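Local coordinates for protein ATP-dependent DNA helicase (Mycobacterium smegmatis, PDB 5V9X) that binds single-stranded DNA and an ATP analogue, and probably couples ATP hydrolysis to 3'-to-5' tracking along DNA that unwinds RNA:DNA duplexes, at residues His290-Val295 / Met391-Leu396; Leu519-Val524 / Thr533-Ala538; Thr683-Glu688 / Arg851-Val856; Pro232-Arg237 / Thr453-Ala458. All blocks are in the same frame, centred on the assembly; numbering follows the deposited sequence.

Contact 1: residues His290-Val295 / Met391-Leu396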
loop_
_atom_site.group_PDB
_atom_site.type_symbol
_atom_site.label_atom_id
_atom_site.label_comp_id
_atom_site.label_asym_id
_atom_site.label_seq_id
_atom_site.Cartn_x
_atom_site.Cartn_y
_atom_site.Cartn_z
ATOM N N HIS A 290 -12.260 -10.888 -24.573
ATOM C CA HIS A 290 -11.824 -9.495 -24.563
ATOM C C HIS A 290 -10.456 -9.384 -25.158
ATOM O O HIS A 290 -9.734 -10.345 -25.158
ATOM C CB HIS A 290 -11.746 -8.957 -23.144
ATOM C CG HIS A 290 -13.065 -8.790 -22.472
ATOM N ND1 HIS A 290 -13.617 -9.765 -21.681
ATOM C CD2 HIS A 290 -13.923 -7.751 -22.442
ATOM C CE1 HIS A 290 -14.768 -9.340 -21.204
ATOM N NE2 HIS A 290 -14.976 -8.119 -21.650
ATOM N N ASN A 291 -10.090 -8.216 -25.663
ATOM C CA ASN A 291 -8.787 -8.074 -26.281
ATOM C C ASN A 291 -7.573 -8.254 -25.413
ATOM O O ASN A 291 -6.758 -9.094 -25.684
ATOM C CB ASN A 291 -8.673 -6.658 -26.803
ATOM C CG ASN A 291 -9.548 -6.407 -27.982
ATOM O OD1 ASN A 291 -9.341 -6.978 -29.038
ATOM N ND2 ASN A 291 -10.523 -5.538 -27.821
ATOM N N SER A 292 -7.503 -7.534 -24.314
ATOM C CA SER A 292 -6.375 -7.634 -23.419
ATOM C C SER A 292 -6.952 -7.475 -22.060
ATOM O O SER A 292 -7.782 -6.645 -21.841
ATOM C CB SER A 292 -5.334 -6.572 -23.696
ATOM O OG SER A 292 -4.288 -7.059 -24.503
ATOM N N SER A 293 -6.468 -8.263 -21.137
ATOM C CA SER A 293 -6.990 -8.268 -19.782
ATOM C C SER A 293 -5.835 -8.323 -18.797
ATOM O O SER A 293 -4.818 -8.975 -19.053
ATOM C CB SER A 293 -7.930 -9.455 -19.555
ATOM O OG SER A 293 -8.837 -9.594 -20.634
ATOM N N ILE A 294 -5.990 -7.623 -17.678
ATOM C CA ILE A 294 -5.057 -7.699 -16.562
ATOM C C ILE A 294 -5.749 -8.455 -15.438
ATOM O O ILE A 294 -6.803 -8.028 -14.950
ATOM C CB ILE A 294 -4.603 -6.309 -16.094
ATOM C CG1 ILE A 294 -3.972 -5.529 -17.247
ATOM C CG2 ILE A 294 -3.620 -6.436 -14.941
ATOM C CD1 ILE A 294 -3.589 -4.111 -16.878
ATOM N N VAL A 295 -5.168 -9.582 -15.043
ATOM C CA VAL A 295 -5.632 -10.350 -13.895
ATOM C C VAL A 295 -4.719 -10.017 -12.724
ATOM O O VAL A 295 -3.512 -10.276 -12.777
ATOM C CB VAL A 295 -5.635 -11.859 -14.192
ATOM C CG1 VAL A 295 -6.229 -12.633 -13.023
ATOM C CG2 VAL A 295 -6.400 -12.148 -15.474
ATOM N N MET A 391 -2.483 1.474 -20.953
ATOM C CA MET A 391 -2.511 0.426 -21.968
ATOM C C MET A 391 -3.850 0.518 -22.691
ATOM O O MET A 391 -4.870 0.031 -22.197
ATOM C CB MET A 391 -2.307 -0.943 -21.332
ATOM C CG MET A 391 -1.068 -1.048 -20.459
ATOM S SD MET A 391 0.457 -0.865 -21.399
ATOM C CE MET A 391 1.690 -1.054 -20.115
ATOM N N GLY A 392 -3.842 1.142 -23.870
ATOM C CA GLY A 392 -5.064 1.367 -24.625
ATOM C C GLY A 392 -5.742 0.112 -25.132
ATOM O O GLY A 392 -6.877 0.196 -25.611
ATOM N N ALA A 393 -5.083 -1.043 -25.039
ATOM C CA ALA A 393 -5.658 -2.300 -25.497
ATOM C C ALA A 393 -6.364 -3.076 -24.393
ATOM O O ALA A 393 -7.060 -4.050 -24.693
ATOM C CB ALA A 393 -4.572 -3.183 -26.117
ATOM N N VAL A 394 -6.206 -2.675 -23.135
ATOM C CA VAL A 394 -6.806 -3.395 -22.017
ATOM C C VAL A 394 -8.247 -2.918 -21.857
ATOM O O VAL A 394 -8.493 -1.760 -21.513
ATOM C CB VAL A 394 -6.008 -3.192 -20.724
ATOM C CG1 VAL A 394 -6.671 -3.929 -19.570
ATOM C CG2 VAL A 394 -4.576 -3.662 -20.906
ATOM N N ASP A 395 -9.206 -3.813 -22.109
ATOM C CA ASP A 395 -10.616 -3.508 -21.894
ATOM C C ASP A 395 -11.242 -4.422 -20.845
ATOM O O ASP A 395 -12.467 -4.584 -20.818
ATOM C CB ASP A 395 -11.400 -3.576 -23.209
ATOM C CG ASP A 395 -11.282 -4.922 -23.907
ATOM O OD1 ASP A 395 -10.456 -5.757 -23.483
ATOM O OD2 ASP A 395 -12.022 -5.142 -24.890
ATOM N N LEU A 396 -10.424 -5.014 -19.975
ATOM C CA LEU A 396 -10.923 -5.844 -18.886
ATOM C C LEU A 396 -9.852 -5.948 -17.812
ATOM O O LEU A 396 -8.682 -6.190 -18.123
ATOM C CB LEU A 396 -11.307 -7.245 -19.380
ATOM C CG LEU A 396 -11.859 -8.201 -18.317
ATOM C CD1 LEU A 396 -13.296 -7.846 -17.966
ATOM C CD2 LEU A 396 -11.752 -9.651 -18.766
#
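With chi1 at -69°, His-290 turns its ring toward Leu-396, whose CG stands anti to the backbone N (chi1 -179°), setting CD2 3.5 Å from His-290 ND1. The two segments are the starts of neighbouring parallel strands, 292-296 and 394-400, in the seven-stranded sheet of the second RecA-like helicase domain. Leu-396 CB, reaching the imidazole directly from the backbone, lies over one face, 4.0 Å from the centroid of the His-290 ring, a CH-pi contact. His-290 ND1 is hydrogen-bonded to the carbonyl of Leu-286, in helix 276-288. Asp-395 holds its carboxylate beside Asn-291 and the CB of His-290: the plane stands nearly perpendicular to the imidazole, and OD2 takes a weak bond from Asn-291 ND2 at 3.3 Å. The strand segments run at 63° to each other, and two backbone bonds join them here. Asp-395 N gives one to Ser-292 O at 3.2 Å. Outside the pair, Ser-292 OG is bonded to the carbonyl of Leu-376, and Leu-371 of helix 361-372 packs on Val-394. Further along, Ile-294 CG1 meets Val-394 CG1 at 3.9 Å, while Ile-294 N binds Leu-396 O at 3.1 Å.

Contact 2: residues Leu519-Val524 / Thr533-Ala538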
loop_
_atom_site.group_PDB
_atom_site.type_symbol
_atom_site.label_atom_id
_atom_site.label_comp_id
_atom_site.label_asym_id
_atom_site.label_seq_id
_atom_site.Cartn_x
_atom_site.Cartn_y
_atom_site.Cartn_z
ATOM N N LEU A 519 25.285 -2.393 18.763
ATOM C CA LEU A 519 24.939 -1.560 17.621
ATOM C C LEU A 519 26.156 -0.749 17.195
ATOM O O LEU A 519 27.163 -0.673 17.903
ATOM C CB LEU A 519 23.748 -0.634 17.929
ATOM C CG LEU A 519 23.730 0.253 19.182
ATOM C CD1 LEU A 519 24.675 1.446 19.084
ATOM C CD2 LEU A 519 22.310 0.733 19.450
ATOM N N ARG A 520 26.047 -0.126 16.023
ATOM C CA ARG A 520 27.132 0.653 15.438
ATOM C C ARG A 520 26.662 2.080 15.187
ATOM O O ARG A 520 25.700 2.282 14.425
ATOM C CB ARG A 520 27.611 0.020 14.127
ATOM C CG ARG A 520 27.736 -1.494 14.161
ATOM C CD ARG A 520 29.122 -1.935 14.587
ATOM N NE ARG A 520 29.198 -3.386 14.731
ATOM C CZ ARG A 520 29.053 -4.028 15.885
ATOM N NH1 ARG A 520 28.835 -3.346 17.002
ATOM N NH2 ARG A 520 29.131 -5.351 15.925
ATOM N N PRO A 521 27.284 3.089 15.792
ATOM C CA PRO A 521 26.970 4.475 15.431
ATOM C C PRO A 521 27.670 4.883 14.146
ATOM O O PRO A 521 28.776 4.433 13.837
ATOM C CB PRO A 521 27.496 5.275 16.628
ATOM C CG PRO A 521 28.628 4.450 17.138
ATOM C CD PRO A 521 28.235 3.010 16.914
ATOM N N ARG A 522 27.007 5.759 13.391
ATOM C CA ARG A 522 27.433 6.075 12.036
ATOM C C ARG A 522 27.822 7.532 11.826
ATOM O O ARG A 522 28.264 7.884 10.725
ATOM C CB ARG A 522 26.327 5.702 11.043
ATOM C CG ARG A 522 25.674 4.361 11.335
ATOM C CD ARG A 522 26.685 3.226 11.298
ATOM N NE ARG A 522 26.028 1.926 11.197
ATOM C CZ ARG A 522 26.651 0.796 10.884
ATOM N NH1 ARG A 522 27.953 0.799 10.636
ATOM N NH2 ARG A 522 25.969 -0.339 10.813
ATOM N N LEU A 523 27.674 8.387 12.836
ATOM C CA LEU A 523 27.995 9.798 12.698
ATOM C C LEU A 523 28.785 10.262 13.913
ATOM O O LEU A 523 28.797 9.613 14.962
ATOM C CB LEU A 523 26.730 10.650 12.537
ATOM C CG LEU A 523 25.871 10.388 11.301
ATOM C CD1 LEU A 523 24.603 11.218 11.361
ATOM C CD2 LEU A 523 26.650 10.687 10.030
ATOM N N VAL A 524 29.458 11.399 13.752
ATOM C CA VAL A 524 30.171 12.062 14.834
ATOM C C VAL A 524 29.554 13.441 15.018
ATOM O O VAL A 524 29.405 14.194 14.049
ATOM C CB VAL A 524 31.681 12.159 14.549
ATOM C CG1 VAL A 524 32.383 12.920 15.661
ATOM C CG2 VAL A 524 32.280 10.768 14.396
ATOM N N THR A 533 29.398 14.924 11.160
ATOM C CA THR A 533 30.243 14.372 10.114
ATOM C C THR A 533 30.062 12.861 10.059
ATOM O O THR A 533 29.649 12.225 11.033
ATOM C CB THR A 533 31.723 14.715 10.334
ATOM O OG1 THR A 533 32.096 14.409 11.683
ATOM C CG2 THR A 533 31.975 16.190 10.055
ATOM N N ALA A 534 30.378 12.292 8.902
ATOM C CA ALA A 534 30.184 10.871 8.666
ATOM C C ALA A 534 31.418 10.081 9.077
ATOM O O ALA A 534 32.552 10.545 8.924
ATOM C CB ALA A 534 29.869 10.610 7.192
ATOM N N ARG A 535 31.186 8.894 9.610
ATOM C CA ARG A 535 32.247 7.927 9.828
ATOM C C ARG A 535 32.444 7.096 8.569
ATOM O O ARG A 535 31.551 7.026 7.720
ATOM C CB ARG A 535 31.901 7.033 11.016
ATOM C CG ARG A 535 31.611 7.803 12.287
ATOM C CD ARG A 535 31.711 6.904 13.500
ATOM N NE ARG A 535 31.099 7.511 14.676
ATOM C CZ ARG A 535 31.047 6.931 15.870
ATOM N NH1 ARG A 535 31.577 5.729 16.048
ATOM N NH2 ARG A 535 30.467 7.554 16.885
ATOM N N PRO A 536 33.613 6.474 8.406
ATOM C CA PRO A 536 33.896 5.740 7.165
ATOM C C PRO A 536 32.784 4.773 6.784
ATOM O O PRO A 536 32.290 4.003 7.610
ATOM C CB PRO A 536 35.196 5.000 7.491
ATOM C CG PRO A 536 35.879 5.886 8.467
ATOM C CD PRO A 536 34.788 6.511 9.297
ATOM N N GLY A 537 32.381 4.832 5.516
ATOM C CA GLY A 537 31.369 3.941 4.990
ATOM C C GLY A 537 29.937 4.365 5.222
ATOM O O GLY A 537 29.028 3.560 4.988
ATOM N N ALA A 538 29.699 5.597 5.675
ATOM C CA ALA A 538 28.330 6.039 5.914
ATOM C C ALA A 538 27.529 6.075 4.620
ATOM O O ALA A 538 26.378 5.622 4.580
ATOM C CB ALA A 538 28.328 7.410 6.586
#
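Arg-535 and the backbone of residues 521-523 meet where the hairpin of strands 523-526 and 531-534 opens out, within the region assigned to the winged-helix domain of large helicase-related proteins. From CB, which rests 3.7 Å from Arg-522 O, the arginine runs extended to NE. CG touches that same carbonyl oxygen and also Val-524 CG2, the valine and arginine side chains crossing at about a right angle. CD passes between Pro-521 O and Val-524 CG2. NE then reaches Leu-523 O at 3.1 Å, and NH2 reaches the same Leu-523 O at 3.3 Å, a side-on grip by two nitrogens on one oxygen. Both donors approach from one face of that carbonyl. NE lies well above its plane, and the angle at the NE hydrogen is 143°. The grip fixes the guanidinium in its rotation, and Pro-521 CB lies over one face of it; the closest approach of the proline is CG, 3.4 Å from Arg-535 NH1. At the root of the side chain, Arg-535 N gives a nearly straight bond to Arg-522 O. Beyond it the regular ladder begins: Val-524 and Thr-533 form a hydrogen-bonded antiparallel pair, Val-524 N to Thr-533 O being 2.8 Å, and Leu-523 and Ala-534 the adjoining non-hydrogen-bonded pair. Leu-523 turns to the opposite side from Val-524 and packs on Thr-468 of helix 461-471 and Leu-507 of helix 497-508, while strand 477-478 lies along the other side of strand 531-534 and Gly-537 occupies the N-cap position of helix 538-543.

Contact 3: residues Thr683-Glu688 / Arg851-Val856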
loop_
_atom_site.group_PDB
_atom_site.type_symbol
_atom_site.label_atom_id
_atom_site.label_comp_id
_atom_site.label_asym_id
_atom_site.label_seq_id
_atom_site.Cartn_x
_atom_site.Cartn_y
_atom_site.Cartn_z
ATOM N N THR A 683 -23.544 -3.329 14.342
ATOM C CA THR A 683 -24.291 -3.048 15.558
ATOM C C THR A 683 -24.372 -4.226 16.517
ATOM O O THR A 683 -24.706 -4.020 17.687
ATOM C CB THR A 683 -25.720 -2.597 15.215
ATOM O OG1 THR A 683 -26.440 -3.684 14.620
ATOM C CG2 THR A 683 -25.690 -1.427 14.248
ATOM N N THR A 684 -24.086 -5.446 16.060
ATOM C CA THR A 684 -24.200 -6.634 16.902
ATOM C C THR A 684 -22.962 -7.500 16.723
ATOM O O THR A 684 -22.695 -7.981 15.617
ATOM C CB THR A 684 -25.459 -7.448 16.565
ATOM O OG1 THR A 684 -25.256 -8.162 15.340
ATOM C CG2 THR A 684 -26.675 -6.546 16.409
ATOM N N PHE A 685 -22.211 -7.694 17.805
ATOM C CA PHE A 685 -21.158 -8.698 17.845
ATOM C C PHE A 685 -21.744 -10.014 18.341
ATOM O O PHE A 685 -22.711 -10.033 19.106
ATOM C CB PHE A 685 -20.010 -8.275 18.768
ATOM C CG PHE A 685 -19.251 -7.059 18.303
ATOM C CD1 PHE A 685 -19.443 -6.531 17.037
ATOM C CD2 PHE A 685 -18.327 -6.451 19.142
ATOM C CE1 PHE A 685 -18.737 -5.415 16.624
ATOM C CE2 PHE A 685 -17.618 -5.339 18.734
ATOM C CZ PHE A 685 -17.822 -4.820 17.474
ATOM N N VAL A 686 -21.148 -11.119 17.904
ATOM C CA VAL A 686 -21.579 -12.451 18.313
ATOM C C VAL A 686 -20.399 -13.165 18.957
ATOM O O VAL A 686 -19.337 -13.303 18.337
ATOM C CB VAL A 686 -22.130 -13.268 17.135
ATOM C CG1 VAL A 686 -22.388 -14.703 17.572
ATOM C CG2 VAL A 686 -23.405 -12.634 16.604
ATOM N N VAL A 687 -20.590 -13.621 20.189
ATOM C CA VAL A 687 -19.613 -14.450 20.882
ATOM C C VAL A 687 -20.091 -15.892 20.784
ATOM O O VAL A 687 -21.138 -16.252 21.335
ATOM C CB VAL A 687 -19.429 -14.009 22.339
ATOM C CG1 VAL A 687 -18.545 -14.993 23.078
ATOM C CG2 VAL A 687 -18.829 -12.611 22.385
ATOM N N GLU A 688 -19.329 -16.719 20.075
ATOM C CA GLU A 688 -19.703 -18.095 19.786
ATOM C C GLU A 688 -18.783 -19.037 20.545
ATOM O O GLU A 688 -17.564 -18.845 20.553
ATOM C CB GLU A 688 -19.630 -18.370 18.283
ATOM C CG GLU A 688 -19.872 -19.814 17.901
ATOM C CD GLU A 688 -19.957 -20.003 16.403
ATOM O OE1 GLU A 688 -19.895 -18.992 15.671
ATOM O OE2 GLU A 688 -20.086 -21.160 15.958
ATOM N N ARG A 851 -24.857 0.636 25.299
ATOM C CA ARG A 851 -25.850 -0.333 24.837
ATOM C C ARG A 851 -26.270 -0.059 23.395
ATOM O O ARG A 851 -27.359 -0.449 22.967
ATOM C CB ARG A 851 -27.069 -0.366 25.763
ATOM C CG ARG A 851 -26.780 -0.963 27.139
ATOM C CD ARG A 851 -27.650 -0.341 28.229
ATOM N NE ARG A 851 -28.966 0.068 27.737
ATOM C CZ ARG A 851 -29.362 1.333 27.627
ATOM N NH1 ARG A 851 -28.547 2.319 27.982
ATOM N NH2 ARG A 851 -30.575 1.616 27.170
ATOM N N ARG A 852 -25.402 0.615 22.637
ATOM C CA ARG A 852 -25.637 0.889 21.227
ATOM C C ARG A 852 -24.973 -0.127 20.310
ATOM O O ARG A 852 -25.323 -0.193 19.127
ATOM C CB ARG A 852 -25.146 2.300 20.872
ATOM C CG ARG A 852 -26.060 3.407 21.382
ATOM C CD ARG A 852 -25.469 4.795 21.173
ATOM N NE ARG A 852 -26.419 5.836 21.556
ATOM C CZ ARG A 852 -26.100 7.111 21.754
ATOM N NH1 ARG A 852 -24.845 7.514 21.614
ATOM N NH2 ARG A 852 -27.038 7.984 22.101
ATOM N N LEU A 853 -24.028 -0.912 20.826
ATOM C CA LEU A 853 -23.459 -2.051 20.114
ATOM C C LEU A 853 -23.845 -3.301 20.894
ATOM O O LEU A 853 -23.331 -3.536 21.993
ATOM C CB LEU A 853 -21.940 -1.920 19.978
ATOM C CG LEU A 853 -21.265 -2.554 18.753
ATOM C CD1 LEU A 853 -19.812 -2.120 18.673
ATOM C CD2 LEU A 853 -21.361 -4.073 18.771
ATOM N N ARG A 854 -24.759 -4.087 20.334
ATOM C CA ARG A 854 -25.237 -5.290 20.995
ATOM C C ARG A 854 -24.146 -6.358 21.027
ATOM O O ARG A 854 -23.202 -6.347 20.231
ATOM C CB ARG A 854 -26.476 -5.834 20.279
ATOM C CG ARG A 854 -27.447 -6.599 21.168
ATOM C CD ARG A 854 -28.269 -7.597 20.360
ATOM N NE ARG A 854 -28.731 -7.051 19.086
ATOM C CZ ARG A 854 -29.447 -7.732 18.197
ATOM N NH1 ARG A 854 -29.790 -8.988 18.443
ATOM N NH2 ARG A 854 -29.824 -7.158 17.062
ATOM N N ILE A 855 -24.284 -7.286 21.970
ATOM C CA ILE A 855 -23.430 -8.466 22.056
ATOM C C ILE A 855 -24.312 -9.659 22.388
ATOM O O ILE A 855 -25.212 -9.564 23.229
ATOM C CB ILE A 855 -22.308 -8.297 23.102
ATOM C CG1 ILE A 855 -21.300 -7.249 22.633
ATOM C CG2 ILE A 855 -21.599 -9.621 23.359
ATOM C CD1 ILE A 855 -20.147 -7.060 23.573
ATOM N N VAL A 856 -24.066 -10.780 21.716
ATOM C CA VAL A 856 -24.885 -11.978 21.850
ATOM C C VAL A 856 -23.976 -13.158 22.160
ATOM O O VAL A 856 -22.994 -13.395 21.447
ATOM C CB VAL A 856 -25.707 -12.247 20.575
ATOM C CG1 VAL A 856 -26.503 -13.534 20.713
ATOM C CG2 VAL A 856 -26.629 -11.070 20.276
#
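The Phe-685 ring carries Leu-853 CD2 over the centre of one face, 3.5 Å from its centroid and only 9° off the ring normal, a CH-pi contact. Leu-853 CD1 continues the same cover outward to the ring tip, 3.6 Å from Phe-685 CZ. The guanidinium of Arg-854 likewise has an aliphatic neighbour on one face: Thr-684 CG2 sits 3.3 Å from Arg-854 NH2. A bend at chi3 (-42°) folds the arginine back over this methyl, the two side chains running side by side in the same direction. Phe-685 and Arg-854 stand on opposite faces of a five-stranded mixed sheet in the DEAD/H-associated region, in which strand 684-691 pairs in parallel with the outermost strand 854-859. The bonds between the two strands start with Arg-854 N to Thr-683 O, continue with Phe-685 N to Arg-854 O at 2.9 Å and Val-856 N to Phe-685 O at 3.0 Å, and end with Val-687 N to Val-856 O. Phe-685 and Ile-855 share a face with Val-687, whose CG2 lies 4.2 Å from Ile-855 CG2. Helix 838-849 packs against that face through Leu-844 and Ile-848, while Thr-676 of helix 661-676 touches Val-686 from the Thr-684 and Val-856 face.

Contact 4: residues Pro232-Arg237 / Thr453-Ala458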
loop_
_atom_site.group_PDB
_atom_site.type_symbol
_atom_site.label_atom_id
_atom_site.label_comp_id
_atom_site.label_asym_id
_atom_site.label_seq_id
_atom_site.Cartn_x
_atom_site.Cartn_y
_atom_site.Cartn_z
ATOM N N PRO A 232 -8.526 15.432 0.976
ATOM C CA PRO A 232 -7.723 16.292 0.089
ATOM C C PRO A 232 -6.747 17.185 0.832
ATOM O O PRO A 232 -5.596 17.329 0.402
ATOM C CB PRO A 232 -8.789 17.108 -0.656
ATOM C CG PRO A 232 -10.009 16.250 -0.619
ATOM C CD PRO A 232 -9.968 15.547 0.705
ATOM N N GLU A 233 -7.170 17.779 1.950
ATOM C CA GLU A 233 -6.306 18.717 2.659
ATOM C C GLU A 233 -5.077 18.032 3.246
ATOM O O GLU A 233 -4.009 18.649 3.338
ATOM C CB GLU A 233 -7.094 19.435 3.758
ATOM C CG GLU A 233 -7.935 18.528 4.656
ATOM C CD GLU A 233 -9.343 18.296 4.122
ATOM O OE1 GLU A 233 -9.551 18.410 2.893
ATOM O OE2 GLU A 233 -10.246 18.003 4.936
ATOM N N GLU A 234 -5.196 16.761 3.637
ATOM C CA GLU A 234 -4.064 16.077 4.253
ATOM C C GLU A 234 -3.052 15.607 3.215
ATOM O O GLU A 234 -1.841 15.714 3.435
ATOM C CB GLU A 234 -4.548 14.894 5.092
ATOM C CG GLU A 234 -3.425 14.053 5.700
ATOM C CD GLU A 234 -2.750 14.709 6.902
ATOM O OE1 GLU A 234 -2.818 15.950 7.049
ATOM O OE2 GLU A 234 -2.148 13.971 7.712
ATOM N N VAL A 235 -3.527 15.073 2.089
ATOM C CA VAL A 235 -2.619 14.676 1.017
ATOM C C VAL A 235 -1.893 15.894 0.461
ATOM O O VAL A 235 -0.700 15.832 0.135
ATOM C CB VAL A 235 -3.392 13.920 -0.080
ATOM C CG1 VAL A 235 -2.483 13.610 -1.255
ATOM C CG2 VAL A 235 -3.995 12.644 0.485
ATOM N N ALA A 236 -2.599 17.024 0.352
ATOM C CA ALA A 236 -1.954 18.260 -0.075
ATOM C C ALA A 236 -0.903 18.711 0.929
ATOM O O ALA A 236 0.124 19.281 0.541
ATOM C CB ALA A 236 -3.002 19.355 -0.279
ATOM N N ARG A 237 -1.139 18.465 2.220
ATOM C CA ARG A 237 -0.133 18.779 3.228
ATOM C C ARG A 237 1.080 17.864 3.106
ATOM O O ARG A 237 2.210 18.296 3.361
ATOM C CB ARG A 237 -0.743 18.676 4.626
ATOM C CG ARG A 237 0.079 19.353 5.709
ATOM C CD ARG A 237 -0.544 19.170 7.084
ATOM N NE ARG A 237 -0.345 17.820 7.602
ATOM C CZ ARG A 237 0.784 17.403 8.169
ATOM N NH1 ARG A 237 1.814 18.232 8.283
ATOM N NH2 ARG A 237 0.887 16.159 8.621
ATOM N N THR A 453 -9.647 7.044 4.650
ATOM C CA THR A 453 -9.022 8.298 5.046
ATOM C C THR A 453 -7.558 8.054 5.388
ATOM O O THR A 453 -7.238 7.195 6.216
ATOM C CB THR A 453 -9.754 8.915 6.240
ATOM O OG1 THR A 453 -10.972 9.526 5.795
ATOM C CG2 THR A 453 -8.889 9.968 6.919
ATOM N N LEU A 454 -6.672 8.803 4.744
ATOM C CA LEU A 454 -5.240 8.647 4.944
ATOM C C LEU A 454 -4.741 9.643 5.982
ATOM O O LEU A 454 -5.274 10.746 6.122
ATOM C CB LEU A 454 -4.485 8.831 3.626
ATOM C CG LEU A 454 -4.921 7.910 2.481
ATOM C CD1 LEU A 454 -4.133 8.208 1.213
ATOM C CD2 LEU A 454 -4.784 6.443 2.873
ATOM N N ARG A 455 -3.709 9.235 6.716
ATOM C CA ARG A 455 -3.110 10.071 7.746
ATOM C C ARG A 455 -1.602 9.888 7.709
ATOM O O ARG A 455 -1.107 8.758 7.767
ATOM C CB ARG A 455 -3.668 9.724 9.135
ATOM C CG ARG A 455 -3.213 10.658 10.247
ATOM C CD ARG A 455 -4.236 10.740 11.375
ATOM N NE ARG A 455 -4.663 9.424 11.847
ATOM C CZ ARG A 455 -5.880 8.919 11.660
ATOM N NH1 ARG A 455 -6.803 9.622 11.016
ATOM N NH2 ARG A 455 -6.178 7.712 12.124
ATOM N N VAL A 456 -0.881 11.000 7.602
ATOM C CA VAL A 456 0.578 11.000 7.542
ATOM C C VAL A 456 1.139 10.554 8.886
ATOM O O VAL A 456 0.848 11.185 9.913
ATOM C CB VAL A 456 1.117 12.389 7.162
ATOM C CG1 VAL A 456 2.636 12.393 7.172
ATOM C CG2 VAL A 456 0.582 12.815 5.801
ATOM N N PRO A 457 1.923 9.479 8.937
ATOM C CA PRO A 457 2.615 9.127 10.183
ATOM C C PRO A 457 3.443 10.295 10.695
ATOM O O PRO A 457 4.177 10.940 9.943
ATOM C CB PRO A 457 3.495 7.942 9.773
ATOM C CG PRO A 457 2.758 7.317 8.632
ATOM C CD PRO A 457 2.111 8.459 7.890
ATOM N N ALA A 458 3.312 10.575 11.987
ATOM C CA ALA A 458 3.921 11.745 12.605
ATOM C C ALA A 458 5.245 11.375 13.259
ATOM O O ALA A 458 5.321 10.403 14.018
ATOM C CB ALA A 458 2.977 12.360 13.639
#
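The carboxylate of Glu-234 is gripped at both oxygens, OE2 by the backbone N of Val-456 at 3.2 Å and OE1 by Arg-237 NE at 3.1 Å. This is a helix-to-loop contact: helix 232-240 of the first RecA-like domain meets the connection between helices 433-448 and 461-471, in the winged-helix family region. The bond from Val-456 N is nearly straight, 170° at the hydrogen, and uses the anti lone pair of OE2. In the salt bridge to Arg-237, one turn on, OE1 lies in the guanidinium plane, but NE comes from above the carboxylate plane. A bend at chi2 (76°) turns the glutamate tip toward the loop while CG stays 3.8 Å from Leu-454 O. Shared between an amide and a guanidinium, the carboxylate would probably be stabilised as the anion. Arg-237 is tied further on, through NH1 to the carbonyl of Ala-490, and Thr-453 OG1 takes a bond from Arg-230 NE ahead of the helix. Apolar contact is slight, Val-235 CG2 facing Leu-454 CD1 at 4.5 Å. Val-456 lies against both charged groups, with CG2 3.5 Å from Glu-234 OE2 and CB 4.0 Å from Arg-237 NH2.

How the contacts relate
The four contacts are separate sites, none touching another. Contact 1 lies in the second RecA-like domain, where the side chain of Ile-294 is about 11 Å from the bound AMP-PNP. Along the chain it is nested inside the loop that contact 4 closes by bringing the first RecA-like domain against the winged-helix region; their centres are about 33 Å apart. Contact 2 belongs to that same winged-helix region, its centre again about 33 Å from that of contact 4, and lies across the chain's centre from contact 1. Contact 3, in the C-terminal part, is about 55 Å from contact 2 between centres. The nearest atoms of all four lie about 9 to 12 Å from the bound DNA.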